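Alpha/beta fold hydrolase (Pseudomonas aeruginosa, PDB 6I8W) is a membrane phospholipase A and virulence factor, probably a serine hydrolase, that degrades membrane phospholipids and may also cleave monoacylglycerols. Local coordinates at residues His69-Ala73 and Asn225-Phe229; Asn162-Met166 and Tyr236-Glu240; Val185-Pro189 and Ala218-Ser222. All blocks are in the same frame, centred on the assembly; numbering follows the deposited sequence. Where two conformers were deposited one is given.

Contact 1. Residues His69-Ala73 and Asn225-Phe229; sequences HGFGA and NAQIF. With MYR (myristic acid), chain C.
The ring of F71 reaches out of the 69-73 loop and ends against the helical segment 225-229, where it meets F229 in a T-shaped pair. F229 presents its edge: CD1 sits over the centre of one face of the F71 ring, the centroids are 5.1 Å apart and the planes stand at 73°. F71 gets there because CG is anti to its own backbone N (chi1 174°), which throws the ring outward from the loop. The helix meets the far end of that ring over one face and at its edge. The carbonyl of N225 meets the ring at its edge, in the ring plane, with O 3.3 Å from F71 CZ; this same oxygen accepts the helical bond from F229 N. I228 adds its CG2 branch near the same plane, 4.1 Å from F71 CE1.

N225 folds its amide back beside the backbone N (chi1 -79°), and the group ends beside G72, ND2 4.1 Å from G72 CA. A water closes the polar part of the contact, donating to G72 O and accepting from N225 ND2 at 3.1 Å.

F71 and G72 are the two central residues of a type II turn from G70 to A73, with G72 at positive phi. G70 O takes both A73 N and H69 ND1, the latter at 2.8 Å and in the plane of the imidazole, whose NE2 is bonded in turn to L96 N. The head end of a myristic acid approaches the loop, with O2 3.4 Å from F71 O and C3 3.9 Å from A73 CB. An HG motif directly after a central strand is the usual site of the oxyanion-hole loop in alpha/beta hydrolases; here, beside a bound fatty acid, the turn is consistent with that site, and F71 joins it to helix 208-234.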
loop_
_atom_site.group_PDB
_atom_site.type_symbol
_atom_site.label_atom_id
_atom_site.label_comp_id
_atom_site.label_asym_id
_atom_site.label_seq_id
_atom_site.Cartn_x
_atom_site.Cartn_y
_atom_site.Cartn_z
ATOM N N HIS A 69 2.296 1.694 -0.044
ATOM C CA HIS A 69 1.240 0.698 -0.210
ATOM C C HIS A 69 1.673 -0.487 -1.099
ATOM O O HIS A 69 2.727 -0.452 -1.755
ATOM C CB HIS A 69 0.015 1.377 -0.822
ATOM C CG HIS A 69 0.262 1.850 -2.220
ATOM N ND1 HIS A 69 0.266 0.987 -3.298
ATOM C CD2 HIS A 69 0.583 3.071 -2.715
ATOM C CE1 HIS A 69 0.546 1.660 -4.403
ATOM N NE2 HIS A 69 0.743 2.931 -4.080
ATOM N N GLY A 70 0.825 -1.510 -1.168
ATOM C CA GLY A 70 1.137 -2.691 -1.945
ATOM C C GLY A 70 0.455 -2.734 -3.303
ATOM O O GLY A 70 -0.092 -1.740 -3.766
ATOM N N PHE A 71 0.511 -3.899 -3.941
ATOM C CA PHE A 71 -0.000 -4.079 -5.291
ATOM C C PHE A 71 -1.500 -3.788 -5.374
ATOM O O PHE A 71 -2.275 -4.282 -4.566
ATOM C CB PHE A 71 0.274 -5.504 -5.782
ATOM C CG PHE A 71 -0.356 -5.806 -7.112
ATOM C CD1 PHE A 71 0.250 -5.398 -8.291
ATOM C CD2 PHE A 71 -1.577 -6.463 -7.185
ATOM C CE1 PHE A 71 -0.331 -5.662 -9.524
ATOM C CE2 PHE A 71 -2.176 -6.723 -8.403
ATOM C CZ PHE A 71 -1.551 -6.327 -9.584
ATOM N N GLY A 72 -1.893 -2.969 -6.340
ATOM C CA GLY A 72 -3.298 -2.693 -6.568
ATOM C C GLY A 72 -3.907 -1.750 -5.550
ATOM O O GLY A 72 -5.068 -1.367 -5.695
ATOM N N ALA A 73 -3.130 -1.375 -4.531
ATOM C CA ALA A 73 -3.607 -0.489 -3.467
ATOM C C ALA A 73 -3.234 0.973 -3.737
ATOM O O ALA A 73 -2.833 1.329 -4.843
ATOM C CB ALA A 73 -3.029 -0.948 -2.077
ATOM N N ASN A 225 -3.397 -3.418 -14.091
ATOM C CA ASN A 225 -2.853 -4.088 -12.916
ATOM C C ASN A 225 -2.275 -5.452 -13.299
ATOM O O ASN A 225 -1.200 -5.813 -12.839
ATOM C CB ASN A 225 -3.912 -4.255 -11.823
ATOM C CG ASN A 225 -4.150 -2.966 -11.024
ATOM O OD1 ASN A 225 -3.399 -1.993 -11.132
ATOM N ND2 ASN A 225 -5.209 -2.965 -10.227
ATOM N N ALA A 226 -2.968 -6.183 -14.176
ATOM C CA ALA A 226 -2.503 -7.503 -14.592
ATOM C C ALA A 226 -1.148 -7.416 -15.296
ATOM O O ALA A 226 -0.295 -8.293 -15.146
ATOM C CB ALA A 226 -3.537 -8.169 -15.507
ATOM N N GLN A 227 -0.968 -6.360 -16.079
ATOM C CA GLN A 227 0.287 -6.140 -16.801
ATOM C C GLN A 227 1.429 -5.843 -15.821
ATOM O O GLN A 227 2.529 -6.385 -15.935
ATOM C CB GLN A 227 0.117 -4.995 -17.805
ATOM C CG GLN A 227 1.382 -4.219 -18.138
ATOM C CD GLN A 227 1.127 -3.123 -19.170
ATOM O OE1 GLN A 227 1.941 -2.211 -19.342
ATOM N NE2 GLN A 227 -0.012 -3.207 -19.858
ATOM N N ILE A 228 1.159 -4.994 -14.839
ATOM C CA ILE A 228 2.143 -4.734 -13.799
ATOM C C ILE A 228 2.467 -6.016 -13.033
ATOM O O ILE A 228 3.633 -6.293 -12.755
ATOM C CB ILE A 228 1.666 -3.653 -12.813
ATOM C CG1 ILE A 228 1.651 -2.281 -13.491
ATOM C CG2 ILE A 228 2.591 -3.591 -11.590
ATOM C CD1 ILE A 228 1.166 -1.167 -12.568
ATOM N N PHE A 229 1.444 -6.803 -12.706
ATOM C CA PHE A 229 1.664 -8.038 -11.952
ATOM C C PHE A 229 2.587 -8.977 -12.730
ATOM O O PHE A 229 3.426 -9.666 -12.145
ATOM C CB PHE A 229 0.344 -8.747 -11.631
ATOM C CG PHE A 229 0.474 -9.809 -10.561
ATOM C CD1 PHE A 229 0.323 -9.483 -9.224
ATOM C CD2 PHE A 229 0.778 -11.122 -10.894
ATOM C CE1 PHE A 229 0.457 -10.453 -8.236
ATOM C CE2 PHE A 229 0.914 -12.094 -9.919
ATOM C CZ PHE A 229 0.757 -11.762 -8.585
HETATM C C1 MYR C . -2.808 -5.463 -1.159
HETATM O O1 MYR C . -1.942 -4.817 -0.525
HETATM O O2 MYR C . -2.514 -6.428 -1.901
HETATM C C2 MYR C . -4.272 -5.120 -0.957
HETATM C C3 MYR C . -4.406 -3.935 -0.000
HETATM C C4 MYR C . -5.839 -3.772 0.496
HETATM C C5 MYR C . -6.783 -3.344 -0.617
HETATM C C6 MYR C . -8.134 -2.962 -0.026
HETATM C C7 MYR C . -8.468 -1.493 -0.273
HETATM C C8 MYR C . -9.106 -0.864 0.964
HETATM C C9 MYR C . -10.248 0.085 0.605
HETATM C C10 MYR C . -9.844 1.535 0.842
HETATM C C11 MYR C . -11.044 2.476 0.807
HETATM C C12 MYR C . -10.583 3.920 0.647
HETATM C C13 MYR C . -11.559 4.879 1.310
HETATM C C14 MYR C . -10.807 5.973 2.033
HETATM O O HOH W 1 -6.481 -1.061 -8.087
#

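Contact 2. Residues Asn162-Met166 and Tyr236-Glu240; sequences NAGVM and YIPLE
E240 bends at chi2 (89°) and brings its carboxylate back over V165, while L239, with CG beside its backbone N (chi1 -77°), lays its side chain against G164. Both residues belong to the loop that leads from helix 208-234 to strand 250-255 of the alpha/beta hydrolase fold; they meet the loop following strand 154-160. Backbone and side chain share the work. L239 N donates to G164 O at 2.8 Å. M166 N donates to the syn lone pair of E240 OE2, nearly straight at 164°. The same OE2 presses on V165, 3.2 Å from its CA.

G164 has positive phi, and L239 packs directly on its backbone, CG 3.8 Å from G164 CA; L239 CD1 also touches N162 ND2 and A163 O. N162 ND2 donates to A163 O from above the carbonyl plane. Beyond the contact, L239 rests on H141, A144 and L145 of helix 138-149, and H141 NE2 is bonded to I237 O, tying the loop to the helix that follows the probable nucleophile elbow. Y236 brings its hydroxyl against the G164 peptide, OH lying 3.1 Å from G164 C.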
loop_
_atom_site.group_PDB
_atom_site.type_symbol
_atom_site.label_atom_id
_atom_site.label_comp_id
_atom_site.label_asym_id
_atom_site.label_seq_id
_atom_site.Cartn_x
_atom_site.Cartn_y
_atom_site.Cartn_z
ATOM N N ASN A 162 5.648 -8.084 3.767
ATOM C CA ASN A 162 6.310 -7.711 2.516
ATOM C C ASN A 162 6.470 -8.879 1.553
ATOM O O ASN A 162 6.621 -10.013 1.987
ATOM C CB ASN A 162 7.692 -7.135 2.806
ATOM C CG ASN A 162 8.604 -8.144 3.472
ATOM O OD1 ASN A 162 8.421 -8.491 4.641
ATOM N ND2 ASN A 162 9.601 -8.614 2.740
ATOM N N ALA A 163 6.470 -8.583 0.258
ATOM C CA ALA A 163 6.888 -9.549 -0.754
ATOM C C ALA A 163 8.409 -9.562 -0.835
ATOM O O ALA A 163 9.064 -8.689 -0.268
ATOM C CB ALA A 163 6.267 -9.207 -2.124
ATOM N N GLY A 164 8.976 -10.540 -1.538
ATOM C CA GLY A 164 10.408 -10.531 -1.788
ATOM C C GLY A 164 11.230 -11.707 -1.281
ATOM O O GLY A 164 12.417 -11.803 -1.596
ATOM N N VAL A 165 10.631 -12.604 -0.500
ATOM C CA VAL A 165 11.328 -13.836 -0.150
ATOM C C VAL A 165 10.505 -15.065 -0.507
ATOM O O VAL A 165 9.303 -14.976 -0.740
ATOM C CB VAL A 165 11.687 -13.902 1.361
ATOM C CG1 VAL A 165 12.600 -12.752 1.739
ATOM C CG2 VAL A 165 10.426 -13.888 2.211
ATOM N N MET A 166 11.182 -16.205 -0.551
ATOM C CA MET A 166 10.551 -17.490 -0.826
ATOM C C MET A 166 10.608 -18.375 0.417
ATOM O O MET A 166 11.613 -19.025 0.665
ATOM C CB MET A 166 11.236 -18.179 -2.012
ATOM C CG MET A 166 10.813 -17.624 -3.373
ATOM S SD MET A 166 11.760 -18.288 -4.772
ATOM C CE MET A 166 13.235 -17.269 -4.685
ATOM N N TYR A 236 11.212 -10.119 -11.123
ATOM C CA TYR A 236 11.268 -10.338 -9.682
ATOM C C TYR A 236 12.684 -10.170 -9.155
ATOM O O TYR A 236 13.622 -10.673 -9.740
ATOM C CB TYR A 236 10.736 -11.735 -9.362
ATOM C CG TYR A 236 10.777 -12.137 -7.904
ATOM C CD1 TYR A 236 9.776 -11.737 -7.032
ATOM C CD2 TYR A 236 11.789 -12.964 -7.414
ATOM C CE1 TYR A 236 9.791 -12.117 -5.701
ATOM C CE2 TYR A 236 11.812 -13.352 -6.084
ATOM C CZ TYR A 236 10.806 -12.916 -5.232
ATOM O OH TYR A 236 10.798 -13.293 -3.911
ATOM N N ILE A 237 12.833 -9.447 -8.052
ATOM C CA ILE A 237 14.136 -9.296 -7.410
ATOM C C ILE A 237 14.124 -9.945 -6.030
ATOM O O ILE A 237 13.443 -9.466 -5.122
ATOM C CB ILE A 237 14.537 -7.811 -7.271
ATOM C CG1 ILE A 237 14.573 -7.130 -8.646
ATOM C CG2 ILE A 237 15.869 -7.682 -6.556
ATOM C CD1 ILE A 237 14.833 -5.630 -8.583
ATOM N N PRO A 238 14.867 -11.049 -5.870
ATOM C CA PRO A 238 14.929 -11.713 -4.564
ATOM C C PRO A 238 15.531 -10.808 -3.498
ATOM O O PRO A 238 16.534 -10.143 -3.750
ATOM C CB PRO A 238 15.824 -12.928 -4.825
ATOM C CG PRO A 238 16.590 -12.587 -6.071
ATOM C CD PRO A 238 15.686 -11.731 -6.890
ATOM N N LEU A 239 14.922 -10.774 -2.319
ATOM C CA LEU A 239 15.453 -9.982 -1.219
ATOM C C LEU A 239 16.555 -10.686 -0.425
ATOM O O LEU A 239 17.355 -10.024 0.242
ATOM C CB LEU A 239 14.338 -9.598 -0.255
ATOM C CG LEU A 239 13.423 -8.463 -0.695
ATOM C CD1 LEU A 239 12.412 -8.193 0.402
ATOM C CD2 LEU A 239 14.245 -7.216 -1.007
ATOM N N GLU A 240 16.582 -12.018 -0.472
ATOM C CA GLU A 240 17.523 -12.785 0.347
ATOM C C GLU A 240 18.980 -12.295 0.213
ATOM O O GLU A 240 19.667 -12.166 1.219
ATOM C CB GLU A 240 17.427 -14.283 0.032
ATOM C CG GLU A 240 16.155 -14.952 0.550
ATOM C CD GLU A 240 14.995 -14.898 -0.443
ATOM O OE1 GLU A 240 15.066 -14.126 -1.429
ATOM O OE2 GLU A 240 14.011 -15.643 -0.241
#

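Contact 3. Residues Val185-Pro189 and Ala218-Ser222; sequences VVRQP and AVAAS
V185 CG1 sits at the rim of one face of the R187 guanidinium, 3.6 Å above the plane, while S222 O comes up to the group obliquely. This is where the loop 185-189 crosses helix 208-234, in the largely helical region inserted between strands 154-160 and 250-255 of the alpha/beta hydrolase fold. V185 CG1 serves both partners: anti to the backbone N (chi1 176°), it touches the arginine and also reaches the helix, 3.9 Å from S222 CB.

The centre of the contact is the carbonyl of V186, which points into the helix. Its oxygen takes a CA-H...O contact from V219, 3.3 Å from CA with 163° at the hydrogen, and lies close to S222 CB. The side chain of V186 packs by CB and CG2 on the methyl of A218, then continues over F192 and L195 of helix 191-199, which the loop leads into. V219 spreads its two methyls along the rest of the loop: CG1 meets R187 O, and CG2 lies 3.7 Å from both Q188 C and P189 N, with P189 CD a little farther off.

Water carries the polar link between the segments, accepting from V186 N and donating to A218 O at 2.9 Å. S222 points its CB at the loop, but chi1 at 60° turns OG back onto its own helix, between the backbone N and the carbonyl carbon. V219 O thus gains S222 OG as a donor besides S222 N: S222 OG donates to a lone pair of V219 O at 2.6 Å.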
loop_
_atom_site.group_PDB
_atom_site.type_symbol
_atom_site.label_atom_id
_atom_site.label_comp_id
_atom_site.label_asym_id
_atom_site.label_seq_id
_atom_site.Cartn_x
_atom_site.Cartn_y
_atom_site.Cartn_z
ATOM N N VAL A 185 -6.208 -9.398 -8.867
ATOM C CA VAL A 185 -6.647 -8.732 -10.082
ATOM C C VAL A 185 -8.145 -8.978 -10.245
ATOM O O VAL A 185 -8.577 -10.099 -10.488
ATOM C CB VAL A 185 -5.891 -9.237 -11.333
ATOM C CG1 VAL A 185 -6.453 -8.579 -12.571
ATOM C CG2 VAL A 185 -4.399 -8.934 -11.215
ATOM N N VAL A 186 -8.929 -7.920 -10.095
ATOM C CA VAL A 186 -10.382 -8.018 -10.040
ATOM C C VAL A 186 -10.989 -7.812 -11.430
ATOM O O VAL A 186 -11.112 -6.676 -11.893
ATOM C CB VAL A 186 -10.953 -6.987 -9.044
ATOM C CG1 VAL A 186 -12.449 -7.128 -8.917
ATOM C CG2 VAL A 186 -10.285 -7.154 -7.681
ATOM N N ARG A 187 -11.360 -8.912 -12.089
ATOM C CA ARG A 187 -11.859 -8.872 -13.470
ATOM C C ARG A 187 -13.348 -8.543 -13.565
ATOM O O ARG A 187 -13.797 -7.881 -14.508
ATOM C CB ARG A 187 -11.611 -10.216 -14.164
ATOM C CG ARG A 187 -10.178 -10.703 -14.101
ATOM C CD ARG A 187 -9.291 -9.919 -15.030
ATOM N NE ARG A 187 -7.985 -10.547 -15.194
ATOM C CZ ARG A 187 -7.090 -10.169 -16.103
ATOM N NH1 ARG A 187 -7.368 -9.167 -16.932
ATOM N NH2 ARG A 187 -5.922 -10.794 -16.188
ATOM N N GLN A 188 -14.107 -9.044 -12.596
ATOM C CA GLN A 188 -15.555 -8.876 -12.544
ATOM C C GLN A 188 -15.963 -8.270 -11.212
ATOM O O GLN A 188 -15.282 -8.479 -10.214
ATOM C CB GLN A 188 -16.263 -10.217 -12.758
ATOM C CG GLN A 188 -15.922 -10.928 -14.044
ATOM C CD GLN A 188 -16.762 -10.423 -15.198
ATOM O OE1 GLN A 188 -16.484 -9.368 -15.773
ATOM N NE2 GLN A 188 -17.812 -11.165 -15.528
ATOM N N PRO A 189 -17.088 -7.536 -11.195
ATOM C CA PRO A 189 -17.506 -6.805 -9.999
ATOM C C PRO A 189 -17.668 -7.718 -8.778
ATOM O O PRO A 189 -17.386 -7.264 -7.663
ATOM C CB PRO A 189 -18.854 -6.198 -10.413
ATOM C CG PRO A 189 -18.793 -6.126 -11.917
ATOM C CD PRO A 189 -18.033 -7.348 -12.318
ATOM N N ALA A 218 -11.855 -1.050 -9.328
ATOM C CA ALA A 218 -10.900 -2.154 -9.401
ATOM C C ALA A 218 -10.996 -2.892 -10.739
ATOM O O ALA A 218 -9.978 -3.268 -11.324
ATOM C CB ALA A 218 -11.116 -3.120 -8.236
ATOM N N VAL A 219 -12.217 -3.096 -11.226
ATOM C CA VAL A 219 -12.409 -3.712 -12.532
ATOM C C VAL A 219 -11.783 -2.844 -13.626
ATOM O O VAL A 219 -11.074 -3.343 -14.495
ATOM C CB VAL A 219 -13.913 -3.942 -12.850
ATOM C CG1 VAL A 219 -14.103 -4.376 -14.310
ATOM C CG2 VAL A 219 -14.525 -4.964 -11.899
ATOM N N ALA A 220 -12.019 -1.539 -13.565
ATOM C CA ALA A 220 -11.484 -0.634 -14.579
ATOM C C ALA A 220 -9.950 -0.647 -14.584
ATOM O O ALA A 220 -9.331 -0.461 -15.621
ATOM C CB ALA A 220 -12.006 0.777 -14.359
ATOM N N ALA A 221 -9.345 -0.896 -13.426
ATOM C CA ALA A 221 -7.887 -0.900 -13.313
ATOM C C ALA A 221 -7.266 -2.269 -13.613
ATOM O O ALA A 221 -6.044 -2.390 -13.678
ATOM C CB ALA A 221 -7.471 -0.447 -11.911
ATOM N N SER A 222 -8.099 -3.289 -13.812
ATOM C CA SER A 222 -7.622 -4.672 -13.765
ATOM C C SER A 222 -6.663 -5.036 -14.910
ATOM O O SER A 222 -5.686 -5.753 -14.692
ATOM C CB SER A 222 -8.809 -5.652 -13.758
ATOM O OG SER A 222 -9.627 -5.519 -14.917
HETATM O O HOH W 2 -7.833 -5.013 -10.332
#

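Overall arrangement
Contacts 1 and 3 share helix 208-234: contact 3 uses its middle (218-222), contact 1 its later part (225-229), and contact 2 takes the loop just after it (236-240). Contacts 1 and 3 are 11 Å apart between centres and touch, through A226 on R187 and F71 on V185; contact 2 stands apart, its centre about 16 Å from that of contact 1 and 26 Å from that of contact 3. Along the chain the first segments come in the order 69-73, 162-166, 185-189, and their partners follow as 218-222, 225-229, 236-240. Myristic acid is bound at contact 1, and contacts 1 and 2 lie near the probable Ser-His-Asp triad without touching it.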